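Long-range contacts in VP24 (White spot syndrome virus, PDB 5HLJ), which serves as a major structural protein of the viral envelope, probably anchored in the membrane by a transmembrane helix: residues R103-D108 against M166-G171; P134-K139 against N172-V177; P15-I20 against T43-K48; R96-T101 against N140-L145. All coordinates share one frame; numbering follows the deposited sequence.

Contact 1. Residues R103-D108 against M166-G171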
loop_
_atom_site.group_PDB
_atom_site.type_symbol
_atom_site.label_atom_id
_atom_site.label_comp_id
_atom_site.label_asym_id
_atom_site.label_seq_id
_atom_site.Cartn_x
_atom_site.Cartn_y
_atom_site.Cartn_z
ATOM N N ARG A 103 0.902 24.889 -1.831
ATOM C CA ARG A 103 1.099 24.093 -3.043
ATOM C C ARG A 103 -0.006 23.094 -3.314
ATOM O O ARG A 103 -0.700 22.651 -2.407
ATOM C CB ARG A 103 2.424 23.341 -2.990
ATOM C CG ARG A 103 3.588 24.157 -3.476
ATOM C CD ARG A 103 4.836 23.311 -3.663
ATOM N NE ARG A 103 4.659 22.143 -4.526
ATOM C CZ ARG A 103 5.679 21.465 -5.049
ATOM N NH1 ARG A 103 6.921 21.843 -4.788
ATOM N NH2 ARG A 103 5.469 20.418 -5.835
ATOM N N ASP A 104 -0.156 22.762 -4.589
ATOM C CA ASP A 104 -0.945 21.615 -5.000
ATOM C C ASP A 104 -0.450 20.346 -4.303
ATOM O O ASP A 104 0.752 20.173 -4.082
ATOM C CB ASP A 104 -0.874 21.443 -6.513
ATOM C CG ASP A 104 -1.692 22.489 -7.264
ATOM O OD1 ASP A 104 -1.647 22.483 -8.513
ATOM O OD2 ASP A 104 -2.411 23.286 -6.619
ATOM N N ILE A 105 -1.388 19.474 -3.950
ATOM C CA ILE A 105 -1.089 18.188 -3.333
ATOM C C ILE A 105 -1.727 17.073 -4.142
ATOM O O ILE A 105 -2.887 17.190 -4.531
ATOM C CB ILE A 105 -1.624 18.116 -1.901
ATOM C CG1 ILE A 105 -0.956 19.178 -1.029
ATOM C CG2 ILE A 105 -1.448 16.717 -1.338
ATOM C CD1 ILE A 105 -1.608 19.319 0.308
ATOM N N THR A 106 -0.989 16.002 -4.410
ATOM C CA THR A 106 -1.599 14.826 -5.021
ATOM C C THR A 106 -1.848 13.764 -3.948
ATOM O O THR A 106 -0.969 13.462 -3.128
ATOM C CB THR A 106 -0.733 14.226 -6.170
ATOM O OG1 THR A 106 -0.497 15.221 -7.180
ATOM C CG2 THR A 106 -1.448 13.025 -6.828
ATOM N N VAL A 107 -3.060 13.228 -3.918
ATOM C CA VAL A 107 -3.305 12.030 -3.133
ATOM C C VAL A 107 -2.996 10.830 -4.030
ATOM O O VAL A 107 -3.728 10.553 -4.972
ATOM C CB VAL A 107 -4.749 11.980 -2.587
ATOM C CG1 VAL A 107 -4.931 10.785 -1.650
ATOM C CG2 VAL A 107 -5.056 13.267 -1.834
ATOM N N ASP A 108 -1.886 10.154 -3.735
ATOM C CA ASP A 108 -1.317 9.112 -4.594
ATOM C C ASP A 108 -2.026 7.789 -4.499
ATOM O O ASP A 108 -2.198 7.091 -5.500
ATOM C CB ASP A 108 0.145 8.870 -4.235
ATOM C CG ASP A 108 1.033 9.977 -4.665
ATOM O OD1 ASP A 108 0.952 10.375 -5.849
ATOM O OD2 ASP A 108 1.809 10.455 -3.813
ATOM N N MET A 166 -3.902 7.496 3.677
ATOM C CA MET A 166 -3.748 8.235 2.424
ATOM C C MET A 166 -2.314 8.712 2.277
ATOM O O MET A 166 -1.727 9.213 3.232
ATOM C CB MET A 166 -4.696 9.438 2.366
ATOM C CG MET A 166 -6.157 9.093 2.534
ATOM S SD MET A 166 -7.258 10.504 2.246
ATOM C CE MET A 166 -6.941 11.506 3.700
ATOM N N ARG A 167 -1.748 8.579 1.085
ATOM C CA ARG A 167 -0.443 9.164 0.849
ATOM C C ARG A 167 -0.564 10.501 0.141
ATOM O O ARG A 167 -1.146 10.593 -0.934
ATOM C CB ARG A 167 0.459 8.221 0.043
ATOM C CG ARG A 167 1.844 8.828 -0.189
ATOM C CD ARG A 167 2.817 7.857 -0.855
ATOM N NE ARG A 167 3.937 8.557 -1.498
ATOM C CZ ARG A 167 5.223 8.231 -1.336
ATOM N NH1 ARG A 167 5.566 7.219 -0.533
ATOM N NH2 ARG A 167 6.175 8.916 -1.975
ATOM N N PHE A 168 -0.018 11.539 0.768
ATOM C CA PHE A 168 0.065 12.870 0.183
ATOM C C PHE A 168 1.436 13.101 -0.435
ATOM O O PHE A 168 2.456 12.731 0.151
ATOM C CB PHE A 168 -0.183 13.964 1.238
ATOM C CG PHE A 168 -1.611 14.084 1.690
ATOM C CD1 PHE A 168 -2.560 13.137 1.338
ATOM C CD2 PHE A 168 -2.003 15.157 2.483
ATOM C CE1 PHE A 168 -3.888 13.253 1.782
ATOM C CE2 PHE A 168 -3.311 15.292 2.917
ATOM C CZ PHE A 168 -4.262 14.334 2.564
ATOM N N SER A 169 1.475 13.748 -1.594
ATOM C CA SER A 169 2.751 14.174 -2.157
ATOM C C SER A 169 2.621 15.546 -2.825
ATOM O O SER A 169 1.529 15.953 -3.206
ATOM C CB SER A 169 3.286 13.113 -3.136
ATOM O OG SER A 169 2.377 12.883 -4.189
ATOM N N PRO A 170 3.738 16.275 -2.945
ATOM C CA PRO A 170 3.671 17.625 -3.511
ATOM C C PRO A 170 3.414 17.629 -5.005
ATOM O O PRO A 170 3.878 16.735 -5.703
ATOM C CB PRO A 170 5.066 18.204 -3.216
ATOM C CG PRO A 170 5.691 17.269 -2.225
ATOM C CD PRO A 170 5.101 15.936 -2.496
ATOM N N GLY A 171 2.692 18.632 -5.492
ATOM C CA GLY A 171 2.614 18.855 -6.923
ATOM C C GLY A 171 1.369 18.255 -7.531
ATOM O O GLY A 171 0.470 17.782 -6.821
#
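Ser169 turns OG into the cramped site between its backbone N and carbonyl carbon (chi1 59°), while Asp108 swings CG anti to its own carbonyl carbon (chi1 -72°), and the two side chains meet as OG donates to OD2 at 2.5 Å on the syn side. They belong to an antiparallel ladder that joins strands 105-114 and 161-170 of the large mixed sheet. Thr106 and Ser169 form a hydrogen-bonded pair, with Thr106 N to Ser169 O at 2.8 Å and Ser169 N to Thr106 O at 2.9 Å. In the next, non-hydrogen-bonded pair, Val107 and Phe168 lie side by side on the other face, Val107 CG2 reaching Phe168 CE1 at 3.8 Å; Ile68 packs on Phe168 there. Asp108 OD2 also has a long salt bridge to Arg167 NE, 3.7 Å away. Arg167 NH1 lies close to its counterparts in both other subunits, placing this edge of the ladder near the trimer centre. Beyond the strand end, Gly171 is held at both polar backbone atoms: its N donates to Asp104 O at 2.9 Å, and Thr106 OG1 donates to its O at 2.8 Å from above the carbonyl plane. One face of the Arg103 guanidinium covers Pro170, with Arg103 NH2 3.5 Å from Pro170 CB.

Contact 2. Residues P134-K139 against N172-V177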
loop_
_atom_site.group_PDB
_atom_site.type_symbol
_atom_site.label_atom_id
_atom_site.label_comp_id
_atom_site.label_asym_id
_atom_site.label_seq_id
_atom_site.Cartn_x
_atom_site.Cartn_y
_atom_site.Cartn_z
ATOM N N PRO A 134 -5.687 8.402 -8.476
ATOM C CA PRO A 134 -4.925 9.540 -7.940
ATOM C C PRO A 134 -5.636 10.866 -8.204
ATOM O O PRO A 134 -6.152 11.066 -9.291
ATOM C CB PRO A 134 -3.592 9.468 -8.695
ATOM C CG PRO A 134 -3.455 8.004 -9.041
ATOM C CD PRO A 134 -4.853 7.518 -9.309
ATOM N N THR A 135 -5.667 11.737 -7.199
ATOM C CA THR A 135 -6.478 12.943 -7.214
ATOM C C THR A 135 -5.683 14.153 -6.778
ATOM O O THR A 135 -5.094 14.146 -5.690
ATOM C CB THR A 135 -7.675 12.821 -6.264
ATOM O OG1 THR A 135 -8.492 11.708 -6.648
ATOM C CG2 THR A 135 -8.489 14.121 -6.259
ATOM N N VAL A 136 -5.672 15.195 -7.607
ATOM C CA VAL A 136 -4.985 16.430 -7.260
ATOM C C VAL A 136 -5.862 17.316 -6.366
ATOM O O VAL A 136 -7.027 17.582 -6.672
ATOM C CB VAL A 136 -4.565 17.227 -8.514
ATOM C CG1 VAL A 136 -3.895 18.548 -8.106
ATOM C CG2 VAL A 136 -3.626 16.404 -9.369
ATOM N N LEU A 137 -5.310 17.748 -5.237
ATOM C CA LEU A 137 -5.982 18.749 -4.423
ATOM C C LEU A 137 -5.377 20.118 -4.778
ATOM O O LEU A 137 -4.275 20.462 -4.348
ATOM C CB LEU A 137 -5.839 18.438 -2.929
ATOM C CG LEU A 137 -6.135 16.995 -2.480
ATOM C CD1 LEU A 137 -5.752 16.764 -1.002
ATOM C CD2 LEU A 137 -7.584 16.632 -2.695
ATOM N N LYS A 138 -6.081 20.873 -5.609
ATOM C CA LYS A 138 -5.606 22.194 -6.013
ATOM C C LYS A 138 -5.592 23.126 -4.794
ATOM O O LYS A 138 -6.500 23.082 -3.960
ATOM C CB LYS A 138 -6.492 22.760 -7.123
ATOM C CG LYS A 138 -6.562 21.891 -8.364
ATOM C CD LYS A 138 -5.224 21.846 -9.062
ATOM C CE LYS A 138 -4.902 23.193 -9.701
ATOM N NZ LYS A 138 -3.671 23.134 -10.534
ATOM N N LYS A 139 -4.551 23.938 -4.671
ATOM C CA LYS A 139 -4.474 24.866 -3.547
ATOM C C LYS A 139 -5.461 26.042 -3.677
ATOM O O LYS A 139 -5.771 26.485 -4.779
ATOM C CB LYS A 139 -3.053 25.389 -3.393
ATOM C CG LYS A 139 -2.571 26.261 -4.528
ATOM C CD LYS A 139 -1.212 26.847 -4.170
ATOM C CE LYS A 139 -0.761 27.851 -5.214
ATOM N NZ LYS A 139 -0.912 27.311 -6.587
ATOM N N ASN A 172 1.319 18.264 -8.858
ATOM C CA ASN A 172 0.104 17.929 -9.574
ATOM C C ASN A 172 0.369 17.099 -10.831
ATOM O O ASN A 172 -0.544 16.868 -11.624
ATOM C CB ASN A 172 -0.640 19.217 -9.931
ATOM C CG ASN A 172 0.243 20.209 -10.675
ATOM O OD1 ASN A 172 0.933 19.848 -11.624
ATOM N ND2 ASN A 172 0.248 21.461 -10.220
ATOM N N ASP A 173 1.612 16.647 -11.002
ATOM C CA ASP A 173 1.986 15.864 -12.183
ATOM C C ASP A 173 1.312 14.496 -12.210
ATOM O O ASP A 173 1.356 13.742 -11.234
ATOM C CB ASP A 173 3.509 15.680 -12.260
ATOM C CG ASP A 173 4.230 16.936 -12.711
ATOM O OD1 ASP A 173 3.812 17.542 -13.728
ATOM O OD2 ASP A 173 5.221 17.314 -12.043
ATOM N N LEU A 174 0.686 14.191 -13.338
ATOM C CA LEU A 174 0.002 12.915 -13.532
ATOM C C LEU A 174 0.372 12.320 -14.887
ATOM O O LEU A 174 0.846 13.026 -15.791
ATOM C CB LEU A 174 -1.512 13.088 -13.448
ATOM C CG LEU A 174 -2.126 13.553 -12.126
ATOM C CD1 LEU A 174 -3.598 13.872 -12.338
ATOM C CD2 LEU A 174 -1.953 12.499 -11.035
ATOM N N PHE A 175 0.151 11.019 -15.022
ATOM C CA PHE A 175 0.418 10.325 -16.267
ATOM C C PHE A 175 -0.300 10.975 -17.452
ATOM O O PHE A 175 -1.508 11.206 -17.409
ATOM C CB PHE A 175 0.003 8.859 -16.144
ATOM C CG PHE A 175 0.351 8.033 -17.347
ATOM C CD1 PHE A 175 1.683 7.814 -17.696
ATOM C CD2 PHE A 175 -0.649 7.471 -18.131
ATOM C CE1 PHE A 175 2.014 7.053 -18.807
ATOM C CE2 PHE A 175 -0.327 6.704 -19.245
ATOM C CZ PHE A 175 1.010 6.489 -19.577
ATOM N N LYS A 176 0.447 11.282 -18.506
ATOM C CA LYS A 176 -0.165 11.801 -19.727
ATOM C C LYS A 176 -0.185 10.728 -20.840
ATOM O O LYS A 176 0.851 10.366 -21.409
ATOM C CB LYS A 176 0.561 13.077 -20.186
ATOM C CG LYS A 176 0.239 13.471 -21.630
ATOM C CD LYS A 176 0.555 14.934 -21.953
ATOM C CE LYS A 176 0.154 15.276 -23.397
ATOM N NZ LYS A 176 -1.195 15.943 -23.460
ATOM N N VAL A 177 -1.375 10.211 -21.122
ATOM C CA VAL A 177 -1.555 9.190 -22.149
ATOM C C VAL A 177 -1.069 9.627 -23.535
ATOM O O VAL A 177 -1.424 10.698 -24.012
ATOM C CB VAL A 177 -3.030 8.785 -22.253
ATOM C CG1 VAL A 177 -3.233 7.834 -23.408
ATOM C CG2 VAL A 177 -3.478 8.140 -20.959
#
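Val136 and Asn172 mark the closest backbone approach, CA to CA 5.8 Å, and the chains then separate, so that Pro134 CA and Leu174 CA are already 8.2 Å apart. The pairing order runs in opposite directions along the two segments, yet they form no ladder: 134-139 carries the short extended strand 135-137, whereas 172-174 is loop. Asn172 has a psi of only 9°, a local break in the extended course of the chain after strand 161-170. Contact is therefore made by side chains. Val136 places CG1 anti to its backbone N (chi1 178°), and both of its methyl groups touch the opposing loop: CG1 meets Asn172 CB at 3.8 Å, while CG2 lies against the Asn172 carbonyl oxygen and 3.9 Å from Leu174 CD1. The other branch of Leu174 reaches the proline ring, CD2 to Pro134 CB 4.2 Å, so the leucine fork straddles two residues of the strand segment. This small apolar patch lies at an end strand of the mixed sheet, where 135-137 pairs with strand 105-114 and the C-terminal tail leaves alongside it. At its margin the Lys138 chain curls through three successive torsions near -60°, bringing NZ to 4.3 Å from Asn172 ND2. These two donors do not bond to each other; both are directed at Asp104 OD1, through a salt bridge from the lysine and a hydrogen bond from the amide. Further along the tail, Lys176 and Val177 join an antiparallel ladder with a strand of the second subunit, and Pro134 packs on Asn22 of that subunit.

Contact 3. Residues P15-I20 against T43-K48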
loop_
_atom_site.group_PDB
_atom_site.type_symbol
_atom_site.label_atom_id
_atom_site.label_comp_id
_atom_site.label_asym_id
_atom_site.label_seq_id
_atom_site.Cartn_x
_atom_site.Cartn_y
_atom_site.Cartn_z
ATOM N N PRO A 15 4.972 22.024 1.425
ATOM C CA PRO A 15 5.472 20.641 1.481
ATOM C C PRO A 15 6.465 20.297 0.379
ATOM O O PRO A 15 6.292 20.710 -0.771
ATOM C CB PRO A 15 4.203 19.809 1.336
ATOM C CG PRO A 15 3.225 20.704 0.616
ATOM C CD PRO A 15 3.537 22.093 1.080
ATOM N N VAL A 16 7.488 19.526 0.729
ATOM C CA VAL A 16 8.491 19.128 -0.248
ATOM C C VAL A 16 8.731 17.611 -0.225
ATOM O O VAL A 16 9.489 17.080 -1.039
ATOM C CB VAL A 16 9.823 19.900 -0.019
ATOM C CG1 VAL A 16 9.701 21.341 -0.536
ATOM C CG2 VAL A 16 10.226 19.882 1.454
ATOM N N GLU A 17 8.067 16.919 0.701
ATOM C CA GLU A 17 8.118 15.453 0.769
ATOM C C GLU A 17 6.747 14.807 0.910
ATOM O O GLU A 17 5.796 15.433 1.379
ATOM C CB GLU A 17 8.979 14.987 1.940
ATOM C CG GLU A 17 10.432 14.756 1.603
ATOM C CD GLU A 17 11.353 15.539 2.514
ATOM O OE1 GLU A 17 12.551 15.638 2.195
ATOM O OE2 GLU A 17 10.879 16.063 3.551
ATOM N N SER A 18 6.676 13.534 0.538
ATOM C CA SER A 18 5.475 12.735 0.708
ATOM C C SER A 18 5.243 12.378 2.159
ATOM O O SER A 18 6.179 12.293 2.933
ATOM C CB SER A 18 5.562 11.456 -0.105
ATOM O OG SER A 18 5.757 11.760 -1.467
ATOM N N GLU A 19 3.988 12.149 2.518
ATOM C CA GLU A 19 3.665 11.735 3.865
ATOM C C GLU A 19 2.375 10.920 3.870
ATOM O O GLU A 19 1.504 11.117 3.025
ATOM C CB GLU A 19 3.557 12.964 4.770
ATOM C CG GLU A 19 3.367 12.643 6.233
ATOM C CD GLU A 19 3.458 13.869 7.123
ATOM O OE1 GLU A 19 3.769 14.974 6.607
ATOM O OE2 GLU A 19 3.238 13.716 8.345
ATOM N N ILE A 20 2.277 9.979 4.803
ATOM C CA ILE A 20 1.069 9.204 5.004
ATOM C C ILE A 20 0.187 9.854 6.065
ATOM O O ILE A 20 0.666 10.237 7.127
ATOM C CB ILE A 20 1.394 7.771 5.428
ATOM C CG1 ILE A 20 2.123 7.032 4.309
ATOM C CG2 ILE A 20 0.141 7.016 5.731
ATOM C CD1 ILE A 20 1.255 6.700 3.147
ATOM N N THR A 43 0.706 17.020 11.005
ATOM C CA THR A 43 1.617 16.353 10.084
ATOM C C THR A 43 2.968 17.052 10.136
ATOM O O THR A 43 3.073 18.156 10.679
ATOM C CB THR A 43 1.074 16.356 8.637
ATOM O OG1 THR A 43 1.217 17.673 8.073
ATOM C CG2 THR A 43 -0.394 15.917 8.613
ATOM N N ARG A 44 3.995 16.423 9.568
ATOM C CA ARG A 44 5.301 17.065 9.524
ATOM C C ARG A 44 5.439 17.980 8.308
ATOM O O ARG A 44 6.122 18.987 8.381
ATOM C CB ARG A 44 6.443 16.032 9.537
ATOM C CG ARG A 44 6.148 14.735 10.285
ATOM C CD ARG A 44 7.404 13.829 10.407
ATOM N NE ARG A 44 8.373 14.031 9.320
ATOM C CZ ARG A 44 8.348 13.396 8.142
ATOM N NH1 ARG A 44 7.386 12.503 7.866
ATOM N NH2 ARG A 44 9.285 13.663 7.226
ATOM N N ASN A 45 4.802 17.641 7.194
ATOM C CA ASN A 45 5.028 18.386 5.963
ATOM C C ASN A 45 3.797 19.113 5.427
ATOM O O ASN A 45 3.918 19.912 4.506
ATOM C CB ASN A 45 5.568 17.452 4.875
ATOM C CG ASN A 45 6.858 16.752 5.285
ATOM O OD1 ASN A 45 6.945 15.522 5.265
ATOM N ND2 ASN A 45 7.866 17.533 5.649
ATOM N N TYR A 46 2.621 18.844 5.989
ATOM C CA TYR A 46 1.393 19.372 5.406
ATOM C C TYR A 46 0.594 20.221 6.382
ATOM O O TYR A 46 -0.592 20.463 6.175
ATOM C CB TYR A 46 0.545 18.213 4.846
ATOM C CG TYR A 46 1.248 17.597 3.670
ATOM C CD1 TYR A 46 1.070 18.105 2.389
ATOM C CD2 TYR A 46 2.162 16.571 3.848
ATOM C CE1 TYR A 46 1.753 17.579 1.314
ATOM C CE2 TYR A 46 2.852 16.039 2.775
ATOM C CZ TYR A 46 2.647 16.549 1.515
ATOM O OH TYR A 46 3.335 16.019 0.453
ATOM N N GLY A 47 1.248 20.694 7.436
ATOM C CA GLY A 47 0.568 21.510 8.426
ATOM C C GLY A 47 -0.426 20.684 9.215
ATOM O O GLY A 47 -0.231 19.474 9.395
ATOM N N LYS A 48 -1.494 21.335 9.680
ATOM C CA LYS A 48 -2.504 20.665 10.489
ATOM C C LYS A 48 -3.640 20.131 9.621
ATOM O O LYS A 48 -4.210 20.849 8.799
ATOM C CB LYS A 48 -3.069 21.607 11.567
ATOM C CG LYS A 48 -3.949 20.872 12.607
ATOM C CD LYS A 48 -4.915 21.796 13.362
ATOM C CE LYS A 48 -4.379 22.231 14.730
ATOM N NZ LYS A 48 -4.586 21.230 15.837
HETATM O O HOH W 1 5.292 11.714 9.117
#
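Glu19, at the start of strand 19-28, extends its side chain to the loop between strands 33-42 and 48-51, which an ST motif at Thr43 shapes, and binds two consecutive backbone N-H groups there. With CG anti to the backbone N (chi1 -174°) and the chain straight beyond it, the carboxylate is carried out to the loop backbone. Arg44 N donates to OE2 at 3.1 Å, nearly straight at 169°, and Asn45 N donates to OE1 at 2.9 Å; each oxygen uses its syn lone pair. In the ST motif, Thr43 OG1 accepts from Tyr46 N at 2.8 Å and itself donates to Gly47 O. Another bond across the contact runs from Tyr46 OH to Glu17 O, 2.7 Å, the hydroxyl standing above the carbonyl plane. A water bridges the charged groups: it donates to Glu19 OE2 at 3.0 Å and accepts from Arg44 NH1 at 2.6 Å, although the two charges do not bond directly. Nearby, Glu17 OE1 lies close to its equivalents in both other subunits, so this end of the contact faces the trimer centre, and Arg44 packs on Val16 of the third subunit. The apolar part is a CH-pi contact. Pro15 lies over one face of the Tyr46 ring, CB 3.8 Å from the ring centroid and 29° off its normal, with Tyr46 CE1 the ring atom nearest to Pro15 CB at 3.3 Å.

Contact 4. Residues R96-T101 against N140-L145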
loop_
_atom_site.group_PDB
_atom_site.type_symbol
_atom_site.label_atom_id
_atom_site.label_comp_id
_atom_site.label_asym_id
_atom_site.label_seq_id
_atom_site.Cartn_x
_atom_site.Cartn_y
_atom_site.Cartn_z
ATOM N N ARG A 96 -15.079 16.423 0.668
ATOM C CA ARG A 96 -14.704 17.751 0.218
ATOM C C ARG A 96 -13.468 18.144 1.007
ATOM O O ARG A 96 -13.446 18.052 2.240
ATOM C CB ARG A 96 -15.853 18.757 0.414
ATOM C CG ARG A 96 -17.163 18.370 -0.307
ATOM C CD ARG A 96 -17.106 18.657 -1.810
ATOM N NE ARG A 96 -17.085 20.100 -2.084
ATOM C CZ ARG A 96 -16.673 20.637 -3.229
ATOM N NH1 ARG A 96 -16.239 19.855 -4.209
ATOM N NH2 ARG A 96 -16.672 21.956 -3.390
ATOM N N VAL A 97 -12.427 18.551 0.300
ATOM C CA VAL A 97 -11.144 18.791 0.924
ATOM C C VAL A 97 -10.632 20.171 0.567
ATOM O O VAL A 97 -10.372 20.468 -0.599
ATOM C CB VAL A 97 -10.087 17.727 0.514
ATOM C CG1 VAL A 97 -8.750 17.984 1.215
ATOM C CG2 VAL A 97 -10.577 16.333 0.835
ATOM N N TYR A 98 -10.472 21.005 1.592
ATOM C CA TYR A 98 -9.922 22.331 1.412
ATOM C C TYR A 98 -8.410 22.299 1.594
ATOM O O TYR A 98 -7.914 22.027 2.684
ATOM C CB TYR A 98 -10.565 23.320 2.392
ATOM C CG TYR A 98 -10.134 24.757 2.202
ATOM C CD1 TYR A 98 -9.964 25.285 0.926
ATOM C CD2 TYR A 98 -9.933 25.597 3.296
ATOM C CE1 TYR A 98 -9.574 26.596 0.742
ATOM C CE2 TYR A 98 -9.546 26.921 3.119
ATOM C CZ TYR A 98 -9.370 27.414 1.844
ATOM O OH TYR A 98 -8.988 28.728 1.654
ATOM N N ASN A 99 -7.692 22.574 0.513
ATOM C CA ASN A 99 -6.246 22.680 0.537
ATOM C C ASN A 99 -5.838 24.137 0.680
ATOM O O ASN A 99 -5.835 24.905 -0.296
ATOM C CB ASN A 99 -5.626 22.070 -0.728
ATOM C CG ASN A 99 -4.106 22.239 -0.782
ATOM O OD1 ASN A 99 -3.469 22.584 0.217
ATOM N ND2 ASN A 99 -3.520 21.991 -1.956
ATOM N N ASN A 100 -5.494 24.511 1.906
ATOM C CA ASN A 100 -5.053 25.865 2.190
ATOM C C ASN A 100 -3.562 25.900 2.536
ATOM O O ASN A 100 -3.148 26.633 3.423
ATOM C CB ASN A 100 -5.878 26.472 3.331
ATOM C CG ASN A 100 -5.859 28.001 3.323
ATOM O OD1 ASN A 100 -5.462 28.636 2.336
ATOM N ND2 ASN A 100 -6.301 28.591 4.417
ATOM N N THR A 101 -2.773 25.083 1.840
ATOM C CA THR A 101 -1.322 25.170 1.888
ATOM C C THR A 101 -0.858 26.008 0.693
ATOM O O THR A 101 -1.675 26.504 -0.083
ATOM C CB THR A 101 -0.638 23.771 1.859
ATOM O OG1 THR A 101 -0.724 23.205 0.544
ATOM C CG2 THR A 101 -1.281 22.817 2.857
ATOM N N ASN A 140 -5.938 26.523 -2.529
ATOM C CA ASN A 140 -6.944 27.580 -2.443
ATOM C C ASN A 140 -8.257 27.150 -3.043
ATOM O O ASN A 140 -9.061 27.980 -3.467
ATOM C CB ASN A 140 -6.466 28.867 -3.122
ATOM C CG ASN A 140 -5.360 29.539 -2.351
ATOM O OD1 ASN A 140 -4.257 29.741 -2.865
ATOM N ND2 ASN A 140 -5.641 29.868 -1.092
ATOM N N ARG A 141 -8.475 25.842 -3.074
ATOM C CA ARG A 141 -9.688 25.325 -3.654
ATOM C C ARG A 141 -10.250 24.228 -2.777
ATOM O O ARG A 141 -9.513 23.574 -2.034
ATOM C CB ARG A 141 -9.423 24.820 -5.072
ATOM C CG ARG A 141 -10.653 24.844 -5.954
ATOM C CD ARG A 141 -10.356 24.294 -7.330
ATOM N NE ARG A 141 -9.343 25.081 -8.039
ATOM C CZ ARG A 141 -8.882 24.765 -9.248
ATOM N NH1 ARG A 141 -9.363 23.688 -9.869
ATOM N NH2 ARG A 141 -7.954 25.523 -9.833
ATOM N N ILE A 142 -11.567 24.064 -2.823
ATOM C CA ILE A 142 -12.190 22.899 -2.230
ATOM C C ILE A 142 -12.303 21.837 -3.324
ATOM O O ILE A 142 -12.799 22.105 -4.419
ATOM C CB ILE A 142 -13.561 23.234 -1.633
ATOM C CG1 ILE A 142 -13.442 24.475 -0.739
ATOM C CG2 ILE A 142 -14.108 22.062 -0.832
ATOM C CD1 ILE A 142 -14.729 24.859 -0.062
ATOM N N ASN A 143 -11.813 20.639 -3.028
ATOM C CA ASN A 143 -11.708 19.577 -4.019
ATOM C C ASN A 143 -12.552 18.374 -3.648
ATOM O O ASN A 143 -12.708 18.055 -2.468
ATOM C CB ASN A 143 -10.259 19.125 -4.170
ATOM C CG ASN A 143 -9.302 20.272 -4.413
ATOM O OD1 ASN A 143 -8.953 20.569 -5.562
ATOM N ND2 ASN A 143 -8.847 20.911 -3.328
ATOM N N THR A 144 -13.082 17.689 -4.648
ATOM C CA THR A 144 -13.747 16.427 -4.389
ATOM C C THR A 144 -12.710 15.301 -4.324
ATOM O O THR A 144 -11.792 15.230 -5.148
ATOM C CB THR A 144 -14.821 16.149 -5.456
ATOM O OG1 THR A 144 -15.854 17.125 -5.308
ATOM C CG2 THR A 144 -15.442 14.765 -5.271
ATOM N N LEU A 145 -12.834 14.462 -3.302
ATOM C CA LEU A 145 -11.954 13.306 -3.132
ATOM C C LEU A 145 -12.807 12.088 -2.864
ATOM O O LEU A 145 -13.651 12.112 -1.970
ATOM C CB LEU A 145 -10.959 13.526 -1.989
ATOM C CG LEU A 145 -9.999 12.385 -1.616
ATOM C CD1 LEU A 145 -9.061 12.069 -2.749
ATOM C CD2 LEU A 145 -9.167 12.738 -0.362
HETATM O O HOH W 2 -9.224 29.801 -0.920
#
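An antiparallel ladder pairs Val97 with Asn143 and Arg96 with Thr144, joining strands 90-99 and 141-151. Val97 N donates to Asn143 O at 2.8 Å. In return Val97 O is gripped twice by one residue: Asn143 N reaches it at 2.8 Å from above the carbonyl plane, and Asn143 ND2 at 3.2 Å almost head-on, with the oxygen close to the amide plane. The other amide atom, OD1, accepts from Lys138 N, which fixes the amide's flip. Past the paired stretch, Asn140 N donates to Asn99 O at 2.8 Å. On the face bearing Arg96, Tyr98 and Ile142, the arginine bends at chi2 (-77°) and chi3, folding its guanidinium back over the partner strand. One face of that group lies on Ile142, NH2 to CG2 3.6 Å, while in its plane NH1 donates to Thr144 OG1 at 3.0 Å. Tyr98 OH and Asn140 O share a water. On the opposite face Val97 CG2 meets Leu145 CB at 4.0 Å. Helix 58-61 lies against part of the first face, where Asp58 forms a salt bridge with Arg96 NH2 and Leu61 touches Ile142; on the second, Val97 packs against Ile68 and Leu70 of strand 68-72 and Leu137 of strand 135-137.

Contacts 1 and 2 lie closest together, centres 8 Å apart, joined where Ile105 O probably accepts from Leu137 N (2.6 Å) and Asp104 OD1 from Asn172 ND2 (2.7 Å). Contact 3 follows across the sheet on the other side of strand 161-170, through Phe168 N to Glu19 O at 2.8 Å. Contact 4 comes back to contact 2 through Lys138 N to Asn143 OD1 (2.9 Å) and meets contact 1 by packing of Met166 SD on Leu145 CD2 (3.9 Å). Such side-to-side closure is consistent with a beta-barrel. Contacts 2 and 3 do not touch, their centres being about 17 Å apart. Contacts 1, 2 and 3 reach the second subunit, whereas contact 4 touches no other chain of the trimer.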